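Local coordinates for protein endo-1,4-beta-xylanase C (PDB 4XUO) that hydrolyses internal beta-1,4-xylosidic linkages of xylan, the present chain being its first family 22 carbohydrate-binding module, a xylan-binding domain, at residues 15-20 against 41-46; 76-81 against 146-151; 33-38 against 45-50. All coordinates share one frame; numbering follows the deposited sequence.

Contact 1: 15-20 against 41-46; sequences SFEEGT and QGKQSL. With CA (calcium ion), chain C.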
loop_
_atom_site.group_PDB
_atom_site.type_symbol
_atom_site.label_atom_id
_atom_site.label_comp_id
_atom_site.label_asym_id
_atom_site.label_seq_id
_atom_site.Cartn_x
_atom_site.Cartn_y
_atom_site.Cartn_z
ATOM N N SER A 15 3.641 6.473 9.704
ATOM C CA SER A 15 2.774 7.632 10.018
ATOM C C SER A 15 3.006 8.845 9.121
ATOM O O SER A 15 2.163 9.768 9.085
ATOM C CB SER A 15 3.000 8.037 11.468
ATOM O OG SER A 15 4.293 8.613 11.599
ATOM N N PHE A 16 4.148 8.861 8.431
ATOM C CA PHE A 16 4.527 9.894 7.458
ATOM C C PHE A 16 4.773 11.268 8.096
ATOM O O PHE A 16 4.832 12.262 7.397
ATOM C CB PHE A 16 3.507 9.979 6.301
ATOM C CG PHE A 16 3.372 8.670 5.550
ATOM C CD1 PHE A 16 4.456 8.169 4.858
ATOM C CD2 PHE A 16 2.211 7.897 5.642
ATOM C CE1 PHE A 16 4.374 6.945 4.199
ATOM C CE2 PHE A 16 2.111 6.688 4.986
ATOM C CZ PHE A 16 3.206 6.201 4.265
ATOM N N GLU A 17 4.995 11.266 9.403
ATOM C CA GLU A 17 5.069 12.479 10.206
ATOM C C GLU A 17 6.447 13.131 10.214
ATOM O O GLU A 17 6.585 14.259 10.681
ATOM C CB GLU A 17 4.658 12.168 11.634
ATOM C CG GLU A 17 3.200 11.780 11.776
ATOM C CD GLU A 17 2.247 12.850 11.294
ATOM O OE1 GLU A 17 2.358 14.001 11.773
ATOM O OE2 GLU A 17 1.370 12.552 10.462
ATOM N N GLU A 18 7.459 12.427 9.710
ATOM C CA GLU A 18 8.778 13.008 9.507
ATOM C C GLU A 18 8.851 13.516 8.061
ATOM O O GLU A 18 7.819 13.724 7.416
ATOM C CB GLU A 18 9.866 11.974 9.836
ATOM C CG GLU A 18 10.042 11.699 11.328
ATOM C CD GLU A 18 8.971 10.788 11.915
ATOM O OE1 GLU A 18 8.870 9.616 11.479
ATOM O OE2 GLU A 18 8.231 11.238 12.826
ATOM N N GLY A 19 10.049 13.748 7.544
ATOM C CA GLY A 19 10.190 14.324 6.207
ATOM C C GLY A 19 9.997 13.371 5.032
ATOM O O GLY A 19 9.631 13.814 3.935
ATOM N N THR A 20 10.221 12.068 5.261
ATOM C CA THR A 20 10.420 11.094 4.177
ATOM C C THR A 20 9.203 10.208 3.852
ATOM O O THR A 20 8.265 10.080 4.640
ATOM C CB THR A 20 11.604 10.142 4.488
ATOM O OG1 THR A 20 11.166 9.071 5.341
ATOM C CG2 THR A 20 12.776 10.889 5.152
ATOM N N GLN A 41 -4.188 10.777 10.695
ATOM C CA GLN A 41 -3.602 10.973 12.013
ATOM C C GLN A 41 -2.388 11.896 11.903
ATOM O O GLN A 41 -1.655 11.869 10.906
ATOM C CB GLN A 41 -3.118 9.647 12.569
ATOM C CG GLN A 41 -3.033 9.605 14.074
ATOM C CD GLN A 41 -4.405 9.414 14.690
ATOM O OE1 GLN A 41 -5.335 8.925 14.036
ATOM N NE2 GLN A 41 -4.541 9.789 15.956
ATOM N N GLY A 42 -2.158 12.718 12.928
ATOM C CA GLY A 42 -1.036 13.656 12.890
ATOM C C GLY A 42 -1.235 14.734 11.844
ATOM O O GLY A 42 -2.367 15.143 11.554
ATOM N N LYS A 43 -0.138 15.221 11.281
ATOM C CA LYS A 43 -0.208 16.356 10.370
ATOM C C LYS A 43 -0.018 15.979 8.914
ATOM O O LYS A 43 -0.356 16.763 8.030
ATOM C CB LYS A 43 0.854 17.411 10.744
ATOM C CG LYS A 43 0.927 17.747 12.237
ATOM C CD LYS A 43 1.834 18.945 12.518
ATOM C CE LYS A 43 3.310 18.585 12.425
ATOM N NZ LYS A 43 4.194 19.768 12.611
ATOM N N GLN A 44 0.515 14.784 8.656
ATOM C CA GLN A 44 0.991 14.448 7.314
ATOM C C GLN A 44 0.523 13.094 6.816
ATOM O O GLN A 44 0.228 12.208 7.606
ATOM C CB GLN A 44 2.518 14.490 7.293
ATOM C CG GLN A 44 3.063 15.895 7.496
ATOM C CD GLN A 44 4.563 15.966 7.311
ATOM O OE1 GLN A 44 5.312 15.180 7.884
ATOM N NE2 GLN A 44 5.004 16.891 6.484
ATOM N N SER A 45 0.477 12.958 5.493
ATOM C CA SER A 45 0.143 11.686 4.846
ATOM C C SER A 45 0.932 11.555 3.554
ATOM O O SER A 45 1.607 12.507 3.148
ATOM C CB SER A 45 -1.375 11.584 4.582
ATOM O OG SER A 45 -1.825 12.567 3.646
ATOM N N LEU A 46 0.842 10.381 2.914
ATOM C CA LEU A 46 1.560 10.117 1.656
ATOM C C LEU A 46 0.654 10.364 0.455
ATOM O O LEU A 46 -0.421 9.755 0.356
ATOM C CB LEU A 46 2.023 8.657 1.591
ATOM C CG LEU A 46 2.917 8.332 0.377
ATOM C CD1 LEU A 46 4.325 8.895 0.551
ATOM C CD2 LEU A 46 2.977 6.826 0.160
HETATM CA CA CA C . 0.033 10.761 9.502
HETATM O O HOH W 1 -0.075 9.368 11.367
#

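Contact 2: 76-81 against 146-151; sequences GYVKLV and YLLDEF. With CA (calcium ion), chain C.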
loop_
_atom_site.group_PDB
_atom_site.type_symbol
_atom_site.label_atom_id
_atom_site.label_comp_id
_atom_site.label_asym_id
_atom_site.label_seq_id
_atom_site.Cartn_x
_atom_site.Cartn_y
_atom_site.Cartn_z
ATOM N N GLY A 76 -4.291 0.235 6.239
ATOM C CA GLY A 76 -4.026 1.659 6.066
ATOM C C GLY A 76 -5.309 2.412 5.771
ATOM O O GLY A 76 -6.361 1.806 5.500
ATOM N N TYR A 77 -5.230 3.733 5.896
ATOM C CA TYR A 77 -6.358 4.628 5.638
ATOM C C TYR A 77 -6.089 5.471 4.405
ATOM O O TYR A 77 -4.966 5.960 4.186
ATOM C CB TYR A 77 -6.618 5.507 6.842
ATOM C CG TYR A 77 -7.093 4.720 8.021
ATOM C CD1 TYR A 77 -6.192 3.981 8.795
ATOM C CD2 TYR A 77 -8.424 4.688 8.366
ATOM C CE1 TYR A 77 -6.634 3.256 9.889
ATOM C CE2 TYR A 77 -8.859 3.960 9.458
ATOM C CZ TYR A 77 -7.955 3.248 10.206
ATOM O OH TYR A 77 -8.386 2.518 11.292
ATOM N N VAL A 78 -7.108 5.594 3.559
ATOM C CA VAL A 78 -6.965 6.236 2.268
ATOM C C VAL A 78 -8.109 7.228 2.052
ATOM O O VAL A 78 -9.181 7.075 2.646
ATOM C CB VAL A 78 -6.940 5.222 1.089
ATOM C CG1 VAL A 78 -5.737 4.278 1.186
ATOM C CG2 VAL A 78 -8.196 4.380 1.034
ATOM N N LYS A 79 -7.865 8.180 1.155
ATOM C CA LYS A 79 -8.796 9.285 0.832
ATOM C C LYS A 79 -8.382 9.838 -0.511
ATOM O O LYS A 79 -7.194 9.870 -0.843
ATOM C CB LYS A 79 -8.740 10.385 1.907
ATOM C CG LYS A 79 -9.773 11.497 1.704
ATOM C CD LYS A 79 -9.715 12.515 2.842
ATOM C CE LYS A 79 -10.703 13.665 2.637
ATOM N NZ LYS A 79 -10.530 14.787 3.610
ATOM N N LEU A 80 -9.344 10.252 -1.336
ATOM C CA LEU A 80 -8.963 10.818 -2.638
ATOM C C LEU A 80 -8.532 12.288 -2.482
ATOM O O LEU A 80 -8.937 12.975 -1.548
ATOM C CB LEU A 80 -10.102 10.705 -3.645
ATOM C CG LEU A 80 -10.660 9.324 -4.005
ATOM C CD1 LEU A 80 -11.603 9.422 -5.199
ATOM C CD2 LEU A 80 -9.601 8.285 -4.346
ATOM N N VAL A 81 -7.659 12.734 -3.371
ATOM C CA VAL A 81 -7.245 14.135 -3.406
ATOM C C VAL A 81 -8.463 14.969 -3.832
ATOM O O VAL A 81 -9.308 14.494 -4.585
ATOM C CB VAL A 81 -6.040 14.328 -4.350
ATOM C CG1 VAL A 81 -5.752 15.792 -4.619
ATOM C CG2 VAL A 81 -4.807 13.668 -3.761
ATOM N N TYR A 146 -4.683 10.131 -4.852
ATOM C CA TYR A 146 -5.100 9.673 -3.560
ATOM C C TYR A 146 -4.000 9.684 -2.528
ATOM O O TYR A 146 -2.806 9.755 -2.866
ATOM C CB TYR A 146 -5.738 8.268 -3.644
ATOM C CG TYR A 146 -5.007 7.243 -4.509
ATOM C CD1 TYR A 146 -3.934 6.498 -4.008
ATOM C CD2 TYR A 146 -5.394 7.023 -5.832
ATOM C CE1 TYR A 146 -3.289 5.558 -4.792
ATOM C CE2 TYR A 146 -4.760 6.076 -6.632
ATOM C CZ TYR A 146 -3.695 5.358 -6.125
ATOM O OH TYR A 146 -3.044 4.441 -6.936
ATOM N N LEU A 147 -4.445 9.636 -1.274
ATOM C CA LEU A 147 -3.612 9.720 -0.088
ATOM C C LEU A 147 -3.653 8.431 0.733
ATOM O O LEU A 147 -4.688 7.753 0.781
ATOM C CB LEU A 147 -4.122 10.844 0.832
ATOM C CG LEU A 147 -4.217 12.214 0.188
ATOM C CD1 LEU A 147 -5.231 13.083 0.897
ATOM C CD2 LEU A 147 -2.869 12.896 0.155
ATOM N N LEU A 148 -2.545 8.154 1.437
ATOM C CA LEU A 148 -2.410 7.024 2.351
ATOM C C LEU A 148 -1.843 7.472 3.685
ATOM O O LEU A 148 -0.841 8.223 3.725
ATOM C CB LEU A 148 -1.475 5.952 1.742
ATOM C CG LEU A 148 -1.095 4.760 2.614
ATOM C CD1 LEU A 148 -2.302 3.878 2.898
ATOM C CD2 LEU A 148 0.033 3.925 2.021
ATOM N N ASP A 149 -2.408 6.984 4.777
ATOM C CA ASP A 149 -1.851 7.296 6.123
ATOM C C ASP A 149 -2.011 6.113 7.084
ATOM O O ASP A 149 -2.792 5.196 6.835
ATOM C CB ASP A 149 -2.542 8.552 6.698
ATOM C CG ASP A 149 -1.693 9.283 7.749
ATOM O OD1 ASP A 149 -0.490 8.897 7.984
ATOM O OD2 ASP A 149 -2.226 10.260 8.325
ATOM N N GLU A 150 -1.265 6.134 8.189
ATOM C CA GLU A 150 -1.349 5.100 9.228
ATOM C C GLU A 150 -1.272 3.716 8.601
ATOM O O GLU A 150 -2.124 2.871 8.810
ATOM C CB GLU A 150 -2.601 5.266 10.113
ATOM C CG GLU A 150 -2.479 6.418 11.089
ATOM C CD GLU A 150 -1.409 6.206 12.145
ATOM O OE1 GLU A 150 -1.700 5.542 13.170
ATOM O OE2 GLU A 150 -0.273 6.709 11.957
ATOM N N PHE A 151 -0.238 3.522 7.797
ATOM C CA PHE A 151 0.014 2.230 7.163
ATOM C C PHE A 151 0.709 1.294 8.141
ATOM O O PHE A 151 1.577 1.730 8.900
ATOM C CB PHE A 151 0.849 2.417 5.890
ATOM C CG PHE A 151 1.217 1.119 5.210
ATOM C CD1 PHE A 151 0.309 0.441 4.418
ATOM C CD2 PHE A 151 2.484 0.595 5.368
ATOM C CE1 PHE A 151 0.649 -0.756 3.805
ATOM C CE2 PHE A 151 2.844 -0.601 4.762
ATOM C CZ PHE A 151 1.924 -1.277 3.973
HETATM CA CA CA C . 0.033 10.761 9.502
HETATM O O HOH W 1 -0.075 9.368 11.367
#

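Contact 3: 33-38 against 45-50; sequences DVTAEQ and SLQTTG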
loop_
_atom_site.group_PDB
_atom_site.type_symbol
_atom_site.label_atom_id
_atom_site.label_comp_id
_atom_site.label_asym_id
_atom_site.label_seq_id
_atom_site.Cartn_x
_atom_site.Cartn_y
_atom_site.Cartn_z
ATOM N N ASP A 33 4.990 11.691 -2.673
ATOM C CA ASP A 33 5.625 12.576 -1.688
ATOM C C ASP A 33 4.725 12.781 -0.478
ATOM O O ASP A 33 3.545 12.446 -0.516
ATOM C CB ASP A 33 5.972 13.922 -2.341
ATOM C CG ASP A 33 4.758 14.634 -2.953
ATOM O OD1 ASP A 33 3.587 14.305 -2.651
ATOM O OD2 ASP A 33 4.967 15.573 -3.741
ATOM N N VAL A 34 5.294 13.310 0.595
ATOM C CA VAL A 34 4.533 13.598 1.804
ATOM C C VAL A 34 3.843 14.973 1.686
ATOM O O VAL A 34 4.384 15.911 1.062
ATOM C CB VAL A 34 5.436 13.485 3.037
ATOM C CG1 VAL A 34 4.693 13.827 4.306
ATOM C CG2 VAL A 34 5.981 12.067 3.117
ATOM N N THR A 35 2.627 15.069 2.230
ATOM C CA THR A 35 1.868 16.315 2.231
ATOM C C THR A 35 1.424 16.646 3.637
ATOM O O THR A 35 1.065 15.749 4.416
ATOM C CB THR A 35 0.613 16.257 1.322
ATOM O OG1 THR A 35 -0.032 17.537 1.302
ATOM C CG2 THR A 35 -0.401 15.216 1.797
ATOM N N ALA A 36 1.442 17.948 3.948
ATOM C CA ALA A 36 0.834 18.474 5.163
ATOM C C ALA A 36 -0.566 19.053 4.929
ATOM O O ALA A 36 -1.118 19.638 5.842
ATOM C CB ALA A 36 1.725 19.542 5.788
ATOM N N GLU A 37 -1.134 18.897 3.736
ATOM C CA GLU A 37 -2.472 19.415 3.458
ATOM C C GLU A 37 -3.577 18.564 4.061
ATOM O O GLU A 37 -4.642 19.086 4.392
ATOM C CB GLU A 37 -2.739 19.482 1.957
ATOM C CG GLU A 37 -1.837 20.395 1.134
ATOM C CD GLU A 37 -2.268 20.450 -0.330
ATOM O OE1 GLU A 37 -3.304 19.842 -0.687
ATOM O OE2 GLU A 37 -1.577 21.106 -1.139
ATOM N N GLN A 38 -3.358 17.248 4.144
ATOM C CA GLN A 38 -4.391 16.303 4.605
ATOM C C GLN A 38 -3.723 15.207 5.412
ATOM O O GLN A 38 -2.582 14.863 5.129
ATOM C CB GLN A 38 -5.059 15.640 3.409
ATOM C CG GLN A 38 -5.852 16.543 2.484
ATOM C CD GLN A 38 -7.238 16.823 3.003
ATOM O OE1 GLN A 38 -7.833 16.004 3.686
ATOM N NE2 GLN A 38 -7.762 17.986 2.672
ATOM N N SER A 45 0.477 12.958 5.493
ATOM C CA SER A 45 0.143 11.686 4.846
ATOM C C SER A 45 0.932 11.555 3.554
ATOM O O SER A 45 1.607 12.507 3.148
ATOM C CB SER A 45 -1.375 11.584 4.582
ATOM O OG SER A 45 -1.825 12.567 3.646
ATOM N N LEU A 46 0.842 10.381 2.914
ATOM C CA LEU A 46 1.560 10.117 1.656
ATOM C C LEU A 46 0.654 10.364 0.455
ATOM O O LEU A 46 -0.421 9.755 0.356
ATOM C CB LEU A 46 2.023 8.657 1.591
ATOM C CG LEU A 46 2.917 8.332 0.377
ATOM C CD1 LEU A 46 4.325 8.895 0.551
ATOM C CD2 LEU A 46 2.977 6.826 0.160
ATOM N N GLN A 47 1.075 11.242 -0.454
ATOM C CA GLN A 47 0.221 11.639 -1.576
ATOM C C GLN A 47 0.745 11.103 -2.899
ATOM O O GLN A 47 1.947 11.217 -3.200
ATOM C CB GLN A 47 0.130 13.177 -1.637
ATOM C CG GLN A 47 -0.519 13.732 -2.894
ATOM C CD GLN A 47 -0.633 15.242 -2.854
ATOM O OE1 GLN A 47 0.374 15.955 -2.770
ATOM N NE2 GLN A 47 -1.854 15.733 -2.879
ATOM N N THR A 48 -0.161 10.596 -3.723
ATOM C CA THR A 48 0.186 10.157 -5.054
ATOM C C THR A 48 -0.616 10.930 -6.103
ATOM O O THR A 48 -1.846 10.916 -6.073
ATOM C CB THR A 48 -0.064 8.643 -5.227
ATOM O OG1 THR A 48 0.743 7.893 -4.289
ATOM C CG2 THR A 48 0.299 8.221 -6.615
ATOM N N THR A 49 0.088 11.632 -7.000
ATOM C CA THR A 49 -0.522 12.289 -8.147
ATOM C C THR A 49 0.172 11.915 -9.462
ATOM O O THR A 49 1.263 11.330 -9.463
ATOM C CB THR A 49 -0.432 13.827 -8.014
ATOM O OG1 THR A 49 0.942 14.222 -7.908
ATOM C CG2 THR A 49 -1.237 14.324 -6.824
ATOM N N GLY A 50 -0.445 12.284 -10.583
ATOM C CA GLY A 50 0.161 12.080 -11.896
ATOM C C GLY A 50 -0.041 10.710 -12.506
ATOM O O GLY A 50 0.678 10.307 -13.428
#

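Contact 1: 15-20 against 41-46
E17 OE2 serves two partners at once: it binds the calcium ion at 2.4 Å and accepts the backbone N of Q44 at 3.0 Å. The other carboxylate oxygen, OE1, takes the preceding amide, K43 N, at 2.8 Å along an almost straight bond (177°). Both N-H groups meet their oxygens on the syn side, somewhat out of the carboxylate plane, so one carboxylate grips two successive amides and cannot easily rotate. E17 CB points away from 41-46; the bend at chi2 (-59°) folds the acid back to reach them. G42 leaves room for this: a CB there would clash with E17 CD, and its positive phi also suits glycine.

The same ion draws in the carbonyl oxygens of S15, Q41 and Q44, a water molecule, and both carboxylate oxygens of D149. Shared metal binding accounts for the 3.1 Å separation of E17 OE2 and Q41 O, two acceptors that would otherwise be expected to repel. Such a calcium site, built largely from loop carbonyls and acids at the margin of a beta-sandwich, is consistent with a structural metal in this carbohydrate-binding module; here it joins the loop after strand 10-14 to the turn that leads into strand 45-49.

Next to this polar cluster the chemistry turns apolar. L46 CB sits over the centre of one face of the F16 ring, 3.8 Å from the ring centroid and 8° off its normal, a CH-pi contact. F16 CB approaches S45 CA at 4.0 Å, and W24 meets the ring at a steep interplanar angle. A serine in place of this phenylalanine would probably open a gap beneath L46 CB and take away one of the rings that W24 packs against.

Contact 2: 76-81 against 146-151
The Y77 ring has D149 O at its edge, close to the ring plane and 4.1 Å from CD1, while CB of E150 comes in obliquely; Y40 stacks on the same ring from outside the two segments. Farther along, F151 meets W24 edge-to-face. Y77 and F151 belong to one sheet of the beta-sandwich of this carbohydrate-binding module, in which strand 76-80 pairs with 146-149 at 160° between their directions, an antiparallel arrangement.

Two hydrogen-bonded pairs set the register. Y77 and D149 exchange both backbone bonds, of which Y77 N to D149 O is the straighter (171° at the hydrogen). K79 and L147 do likewise, but the bond from K79 N to L147 O is the longer of their two at 3.2 Å and its donor is tilted out of the carbonyl plane. The non-hydrogen-bonded pairs V78-L148 and L80-Y146 turn their side chains to the other face: V78 CG1 meets L148 CD1 at 3.9 Å, and L80 CD2 touches Y146 CB. L89 of strand 87-96, in the second sheet, packs on V78, L80 and Y146, which places this face in the sandwich interior. With chi1 at 45°, Y146 CG lies between the backbone N and the carbonyl carbon, and the phenol OH ends on L137 O, also of the second sheet. G76 suits its place because a CB there would clash with L148 CD1.

On the Y77 side, K79, its chain fully extended, hydrogen-bonds through NZ to Q38 OE1, while D149 meets calcium with both oxygens, OD1 at 2.5 Å and OD2 at 2.6 Å. OD2 also accepts Y40 N. The water bound to the same ion donates to E150 OE2 at 2.7 Å.

Contact 3: 33-38 against 45-50
With chi1 at 65°, S45 OG stands between its own backbone N and carbonyl carbon, where it donates to Q38 O at 2.8 Å. T35 OG1 instead lies opposite its backbone N (chi1 -176°), leaving CG2 to face S45 OG at 3.5 Å. The T35 hydroxyl thus accepts E37 N, forming an ST turn that leads the chain out of strand 33-35 toward Q38. S45 OG lies well above the carbonyl plane of Q38 and not on a lone pair.

The strands form an antiparallel hairpin, strongly twisted at 121° between their directions. D33-Q47 and T35-S45 are hydrogen-bonded pairs, each with both backbone bonds; the shortest runs from Q47 N to D33 O at 2.7 Å. Between them, V34 and L46 face the other way, their methyls CG2 and CD1 only loosely in touch at 4.4 Å. The D33 and Q47 side chains run side by side, OD1 3.6 Å from OE1, while T35 CG2 leans on Q47 CB at 4.0 Å.

Cross-strand binding therefore rests chiefly on backbone amides, and the buried S45 hydroxyl, satisfied by Q38 O, ties the turn after strand 33-35 back to the neighbouring strand.

Overall arrangement
Contact 2 is the buried one, its centre about 9 Å from the centre of the chain; contacts 1 and 3, their centres about 15 and 14 Å from it, are partly buried. Contacts 1 and 3 share S45 and L46 of strand 45-49, and that strand in turn adjoins 146-149 of contact 2, with L46 N 2.9 Å from L148 O, a probable hydrogen bond. Contacts 2 and 3 depend on regular antiparallel pairing, whereas contact 1 joins a loop to a turn through metal coordination and a carboxylate. Calcium couples contact 1 to contact 2, which supplies two of its seven coordinating atoms; contact 3 adds the hairpin partner of strand 45-49.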